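Local coordinates for ABC transporter substrate binding protein (Ribose) (Agrobacterium vitis S4, PDB 4WT7), which probably serves a sugar-uptake ABC transporter as its solute-binding protein and is seen here holding the sugar alcohol D-allitol, at residues A[193-198]-A[224-229]; A[246-251]-A[266-271]. All blocks are in the same frame, centred on the assembly; numbering follows the deposited sequence.

How the contacts relate
The two contacts belong to the same lobe, and their centres lie about 13 Å apart. Both are buried, and each delivers one residue to D-allitol: Trp226 in contact 1, Asp251 in contact 2. Their chemistry follows their place in the fold. Contact 1 joins the loop that leads into helix 198-212 to the residues leading into and opening helix 227-240, and it depends on side chains, with one indole-carboxylate bond and apolar packing around a ring. Contact 2 lies within the sheet, where main-chain bonds between neighbouring parallel strands dominate. Helix 227-240 is followed in the chain by strand 246-249. The contacts also touch directly, Ala225 O packing against Val250 CB at 3.2 Å.

Contact 1: residues A[193-198]-A[224-229]; sequences DVIPNT and SAWDIP. With X9X (D-allitol), chain C.
Trp226 points its indole N-H at the carboxylate of Asp193, and NE1 to OD2 measures 2.8 Å. The bond is bent, 144° at the hydrogen, and OD2 stands 23° out of the ring plane, yet the donor meets that oxygen nearly along its C-O axis. At the far end of the indole, Ile195 crosses the six-membered ring obliquely, with CG1 3.4 Å from Trp226 CH2 and CD1 close behind. Pro229 CD sits over the centre of one indole face; the opposite face carries the allitol, whose CAI lies 3.7 Å above the plane. Trp226 CG lies between its own backbone N and carbonyl carbon (chi1 57°), a rotation that folds the ring back against Pro229. Thr198 CG2 extends the apolar patch, meeting Ile228 CG2 at 3.6 Å. In the second shell, Thr198 OG1 donates to Val194 O, in the carbonyl plane and on a lone pair, at 2.6 Å. A water donates to Asp193 OD2 and accepts from Ala225 N, while Gly160 N binds Asp193 OD1, so both carboxylate oxygens are engaged. Such an aromatic platform under a polyol is a familiar feature of sugar pockets in periplasmic binding proteins.

Contact 2: residues A[246-251]-A[266-271]; sequences KTYGVD and PAAADV. With X9X (D-allitol), chain C.
The phenol ring of Tyr248 meets two alanine methyls of the neighbouring strand, both placed obliquely to it. Ala268 CB lies 3.8 Å from Tyr248 CZ, and Ala269 CB is 3.7 Å from Tyr248 CD1; the phenol OH, which also touches Ala268 CB, is hydrogen-bonded to Asp148. The carboxylate of Asp251 faces the ligand with both oxygens: OD1 accepts from allitol OAD and OD2 from OAF, the latter at 2.6 Å. Gln273 also donates to OD1, which therefore has two partners. These residues sit on and just after the two strands of a beta-alpha-beta unit, 246-249 and 267-272 with helix 254-260 between them, in the sheet of this lobe of the periplasmic binding protein fold. Over 246-249 and 267-271 they run parallel, their axes 17° apart. Thr247 O takes Ala268 N at 2.9 Å and, more weakly, Ala269 N, and here a beta bulge shifts the register by one residue. Further along, Gly249 N binds Ala269 O and Gly249 O receives Val271 N. Asp270 CG is anti to the backbone N (chi1 -176°), which carries OD1 to within 3.2 Å of Val250 C and on to its hydrogen bond with Gly252 N. The ladder continues into the pocket residue itself, for Asp251 N reaches Val271 O at 2.7 Å in a nearly straight bond of 173°.

Contact 1: residues A[193-198]-A[224-229]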
loop_
_atom_site.group_PDB
_atom_site.type_symbol
_atom_site.label_atom_id
_atom_site.label_comp_id
_atom_site.label_asym_id
_atom_site.label_seq_id
_atom_site.Cartn_x
_atom_site.Cartn_y
_atom_site.Cartn_z
ATOM N N ASP A 193 3.565 -8.084 -10.213
ATOM C CA ASP A 193 2.270 -7.454 -10.377
ATOM C C ASP A 193 2.501 -6.131 -11.031
ATOM O O ASP A 193 3.637 -5.609 -11.021
ATOM C CB ASP A 193 1.470 -7.275 -9.044
ATOM C CG ASP A 193 2.357 -6.994 -7.820
ATOM O OD1 ASP A 193 3.489 -7.521 -7.751
ATOM O OD2 ASP A 193 1.895 -6.269 -6.892
ATOM N N VAL A 194 1.443 -5.580 -11.613
ATOM C CA VAL A 194 1.582 -4.313 -12.333
ATOM C C VAL A 194 0.507 -3.305 -11.988
ATOM O O VAL A 194 -0.547 -3.648 -11.465
ATOM C CB VAL A 194 1.504 -4.519 -13.868
ATOM C CG1 VAL A 194 2.792 -5.128 -14.404
ATOM C CG2 VAL A 194 0.286 -5.361 -14.225
ATOM N N ILE A 195 0.781 -2.052 -12.329
ATOM C CA ILE A 195 -0.247 -1.011 -12.341
ATOM C C ILE A 195 0.008 -0.169 -13.574
ATOM O O ILE A 195 1.137 0.147 -13.859
ATOM C CB ILE A 195 -0.128 -0.076 -11.129
ATOM C CG1 ILE A 195 -0.462 -0.824 -9.845
ATOM C CG2 ILE A 195 -1.073 1.126 -11.246
ATOM C CD1 ILE A 195 -0.019 -0.057 -8.638
ATOM N N PRO A 196 -1.043 0.177 -14.320
ATOM C CA PRO A 196 -2.446 -0.224 -14.109
ATOM C C PRO A 196 -2.764 -1.593 -14.756
ATOM O O PRO A 196 -1.834 -2.372 -14.927
ATOM C CB PRO A 196 -3.228 0.934 -14.731
ATOM C CG PRO A 196 -2.333 1.411 -15.863
ATOM C CD PRO A 196 -0.893 1.161 -15.407
ATOM N N ASN A 197 -4.034 -1.904 -15.046
ATOM C CA ASN A 197 -4.398 -3.231 -15.566
ATOM C C ASN A 197 -4.102 -4.317 -14.540
ATOM O O ASN A 197 -3.861 -5.483 -14.884
ATOM C CB ASN A 197 -3.631 -3.576 -16.860
ATOM C CG ASN A 197 -4.208 -4.823 -17.567
ATOM O OD1 ASN A 197 -5.423 -4.994 -17.629
ATOM N ND2 ASN A 197 -3.337 -5.704 -18.056
ATOM N N THR A 198 -4.092 -3.936 -13.270
ATOM C CA THR A 198 -3.592 -4.833 -12.245
ATOM C C THR A 198 -4.394 -6.157 -12.198
ATOM O O THR A 198 -3.803 -7.258 -12.208
ATOM C CB THR A 198 -3.678 -4.165 -10.907
ATOM O OG1 THR A 198 -2.946 -2.923 -10.943
ATOM C CG2 THR A 198 -3.135 -5.080 -9.803
ATOM N N SER A 224 0.526 -11.321 -1.988
ATOM C CA SER A 224 0.749 -10.048 -2.646
ATOM C C SER A 224 0.894 -8.996 -1.566
ATOM O O SER A 224 0.365 -9.160 -0.470
ATOM C CB SER A 224 -0.463 -9.723 -3.509
ATOM O OG SER A 224 -0.709 -10.805 -4.386
ATOM N N ALA A 225 1.540 -7.886 -1.899
ATOM C CA ALA A 225 1.859 -6.861 -0.902
ATOM C C ALA A 225 0.699 -5.877 -0.719
ATOM O O ALA A 225 0.666 -5.101 0.250
ATOM C CB ALA A 225 3.147 -6.121 -1.304
ATOM N N TRP A 226 -0.242 -5.919 -1.665
ATOM C CA TRP A 226 -1.453 -5.129 -1.631
ATOM C C TRP A 226 -2.529 -5.961 -2.327
ATOM O O TRP A 226 -2.215 -6.948 -2.962
ATOM C CB TRP A 226 -1.266 -3.764 -2.291
ATOM C CG TRP A 226 -0.812 -3.836 -3.706
ATOM C CD1 TRP A 226 0.334 -4.423 -4.179
ATOM C CD2 TRP A 226 -1.467 -3.276 -4.832
ATOM N NE1 TRP A 226 0.414 -4.289 -5.546
ATOM C CE2 TRP A 226 -0.674 -3.578 -5.975
ATOM C CE3 TRP A 226 -2.627 -2.545 -5.005
ATOM C CZ2 TRP A 226 -1.046 -3.186 -7.267
ATOM C CZ3 TRP A 226 -2.987 -2.149 -6.276
ATOM C CH2 TRP A 226 -2.207 -2.473 -7.388
ATOM N N ASP A 227 -3.780 -5.545 -2.262
ATOM C CA ASP A 227 -4.864 -6.508 -2.463
ATOM C C ASP A 227 -5.549 -6.527 -3.842
ATOM O O ASP A 227 -6.365 -7.394 -4.103
ATOM C CB ASP A 227 -5.851 -6.456 -1.289
ATOM C CG ASP A 227 -6.740 -5.207 -1.276
ATOM O OD1 ASP A 227 -6.579 -4.321 -2.148
ATOM O OD2 ASP A 227 -7.608 -5.149 -0.362
ATOM N N ILE A 228 -5.176 -5.613 -4.738
ATOM C CA ILE A 228 -5.734 -5.631 -6.078
ATOM C C ILE A 228 -5.196 -6.795 -6.923
ATOM O O ILE A 228 -5.989 -7.450 -7.629
ATOM C CB ILE A 228 -5.575 -4.244 -6.750
ATOM C CG1 ILE A 228 -6.241 -3.174 -5.861
ATOM C CG2 ILE A 228 -6.191 -4.220 -8.120
ATOM C CD1 ILE A 228 -7.686 -3.526 -5.397
ATOM N N PRO A 229 -3.884 -7.099 -6.839
ATOM C CA PRO A 229 -3.434 -8.352 -7.484
ATOM C C PRO A 229 -4.100 -9.564 -6.809
ATOM O O PRO A 229 -4.478 -10.561 -7.476
ATOM C CB PRO A 229 -1.935 -8.371 -7.232
ATOM C CG PRO A 229 -1.575 -6.916 -6.991
ATOM C CD PRO A 229 -2.765 -6.268 -6.367
HETATM O OAA X9X C . 2.554 0.664 -4.415
HETATM C CAG X9X C . 1.445 -0.146 -4.573
HETATM C CAI X9X C . 0.501 -0.293 -3.425
HETATM O OAC X9X C . 1.052 -1.065 -2.385
HETATM C CAK X9X C . -0.035 1.038 -2.986
HETATM O OAE X9X C . -0.536 1.627 -4.124
HETATM C CAL X9X C . -1.217 0.886 -2.027
HETATM O OAF X9X C . -2.223 0.112 -2.583
HETATM C CAJ X9X C . -0.902 0.444 -0.612
HETATM O OAD X9X C . -0.743 -0.925 -0.472
HETATM C CAH X9X C . 0.241 1.172 0.065
HETATM O OAB X9X C . 0.145 1.273 1.470
HETATM O O HOH W 1 2.844 -7.256 -4.666
#

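Contact 2: residues A[246-251]-A[266-271]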
loop_
_atom_site.group_PDB
_atom_site.type_symbol
_atom_site.label_atom_id
_atom_site.label_comp_id
_atom_site.label_asym_id
_atom_site.label_seq_id
_atom_site.Cartn_x
_atom_site.Cartn_y
_atom_site.Cartn_z
ATOM N N LYS A 246 -5.178 -20.682 -1.261
ATOM C CA LYS A 246 -5.600 -19.512 -0.461
ATOM C C LYS A 246 -4.854 -18.244 -0.863
ATOM O O LYS A 246 -3.656 -18.281 -1.146
ATOM C CB LYS A 246 -5.348 -19.760 1.034
ATOM C CG LYS A 246 -6.219 -20.882 1.642
ATOM C CD LYS A 246 -5.716 -21.306 3.036
ATOM C CE LYS A 246 -6.657 -22.302 3.693
ATOM N NZ LYS A 246 -6.891 -23.438 2.796
ATOM N N THR A 247 -5.541 -17.105 -0.852
ATOM C CA THR A 247 -4.871 -15.852 -1.217
ATOM C C THR A 247 -4.753 -14.868 -0.052
ATOM O O THR A 247 -5.535 -14.906 0.901
ATOM C CB THR A 247 -5.517 -15.178 -2.467
ATOM O OG1 THR A 247 -6.730 -14.487 -2.106
ATOM C CG2 THR A 247 -5.832 -16.248 -3.523
ATOM N N TYR A 248 -3.768 -13.968 -0.170
ATOM C CA TYR A 248 -3.379 -13.097 0.935
ATOM C C TYR A 248 -2.991 -11.722 0.415
ATOM O O TYR A 248 -2.373 -11.620 -0.626
ATOM C CB TYR A 248 -2.190 -13.722 1.681
ATOM C CG TYR A 248 -2.557 -15.020 2.336
ATOM C CD1 TYR A 248 -3.124 -15.048 3.611
ATOM C CD2 TYR A 248 -2.392 -16.215 1.669
ATOM C CE1 TYR A 248 -3.484 -16.222 4.204
ATOM C CE2 TYR A 248 -2.796 -17.423 2.250
ATOM C CZ TYR A 248 -3.337 -17.417 3.515
ATOM O OH TYR A 248 -3.706 -18.610 4.091
ATOM N N GLY A 249 -3.358 -10.670 1.151
ATOM C CA GLY A 249 -2.992 -9.322 0.758
ATOM C C GLY A 249 -3.222 -8.224 1.794
ATOM O O GLY A 249 -3.539 -8.473 2.969
ATOM N N VAL A 250 -3.064 -6.989 1.326
ATOM C CA VAL A 250 -3.126 -5.832 2.186
ATOM C C VAL A 250 -3.876 -4.691 1.512
ATOM O O VAL A 250 -3.856 -4.577 0.280
ATOM C CB VAL A 250 -1.669 -5.359 2.494
ATOM C CG1 VAL A 250 -1.666 -4.165 3.404
ATOM C CG2 VAL A 250 -0.857 -6.493 3.060
ATOM N N ASP A 251 -4.519 -3.871 2.352
ATOM C CA ASP A 251 -5.200 -2.603 2.031
ATOM C C ASP A 251 -6.651 -2.600 2.569
ATOM O O ASP A 251 -7.153 -1.564 3.016
ATOM C CB ASP A 251 -5.221 -2.276 0.533
ATOM C CG ASP A 251 -3.896 -1.763 0.021
ATOM O OD1 ASP A 251 -2.936 -1.747 0.809
ATOM O OD2 ASP A 251 -3.823 -1.424 -1.196
ATOM N N PRO A 266 -11.565 -18.328 -2.133
ATOM C CA PRO A 266 -10.231 -18.654 -1.619
ATOM C C PRO A 266 -9.472 -17.451 -1.004
ATOM O O PRO A 266 -8.374 -17.616 -0.484
ATOM C CB PRO A 266 -9.510 -19.190 -2.861
ATOM C CG PRO A 266 -10.220 -18.569 -4.003
ATOM C CD PRO A 266 -11.657 -18.492 -3.589
ATOM N N ALA A 267 -10.054 -16.258 -1.040
ATOM C CA ALA A 267 -9.448 -15.108 -0.382
ATOM C C ALA A 267 -9.477 -15.321 1.129
ATOM O O ALA A 267 -10.562 -15.372 1.764
ATOM C CB ALA A 267 -10.173 -13.844 -0.776
ATOM N N ALA A 268 -8.286 -15.434 1.712
ATOM C CA ALA A 268 -8.171 -15.931 3.082
ATOM C C ALA A 268 -7.919 -14.843 4.133
ATOM O O ALA A 268 -8.383 -14.932 5.256
ATOM C CB ALA A 268 -7.068 -17.000 3.148
ATOM N N ALA A 269 -7.161 -13.826 3.759
ATOM C CA ALA A 269 -6.778 -12.754 4.673
ATOM C C ALA A 269 -6.361 -11.497 3.900
ATOM O O ALA A 269 -5.764 -11.575 2.822
ATOM C CB ALA A 269 -5.674 -13.191 5.579
ATOM N N ASP A 270 -6.714 -10.332 4.458
ATOM C CA ASP A 270 -6.387 -9.037 3.839
ATOM C C ASP A 270 -6.204 -8.114 5.007
ATOM O O ASP A 270 -7.131 -7.944 5.809
ATOM C CB ASP A 270 -7.552 -8.559 2.981
ATOM C CG ASP A 270 -7.270 -7.281 2.227
ATOM O OD1 ASP A 270 -6.184 -6.652 2.425
ATOM O OD2 ASP A 270 -8.149 -6.907 1.399
ATOM N N VAL A 271 -5.013 -7.576 5.177
ATOM C CA VAL A 271 -4.807 -6.615 6.270
ATOM C C VAL A 271 -5.328 -5.234 5.853
ATOM O O VAL A 271 -4.784 -4.566 4.959
ATOM C CB VAL A 271 -3.322 -6.526 6.705
ATOM C CG1 VAL A 271 -3.198 -5.571 7.885
ATOM C CG2 VAL A 271 -2.765 -7.931 7.079
HETATM O OAA X9X C . 2.554 0.664 -4.415
HETATM C CAG X9X C . 1.445 -0.146 -4.573
HETATM C CAI X9X C . 0.501 -0.293 -3.425
HETATM O OAC X9X C . 1.052 -1.065 -2.385
HETATM C CAK X9X C . -0.035 1.038 -2.986
HETATM O OAE X9X C . -0.536 1.627 -4.124
HETATM C CAL X9X C . -1.217 0.886 -2.027
HETATM O OAF X9X C . -2.223 0.112 -2.583
HETATM C CAJ X9X C . -0.902 0.444 -0.612
HETATM O OAD X9X C . -0.743 -0.925 -0.472
HETATM C CAH X9X C . 0.241 1.172 0.065
HETATM O OAB X9X C . 0.145 1.273 1.470
#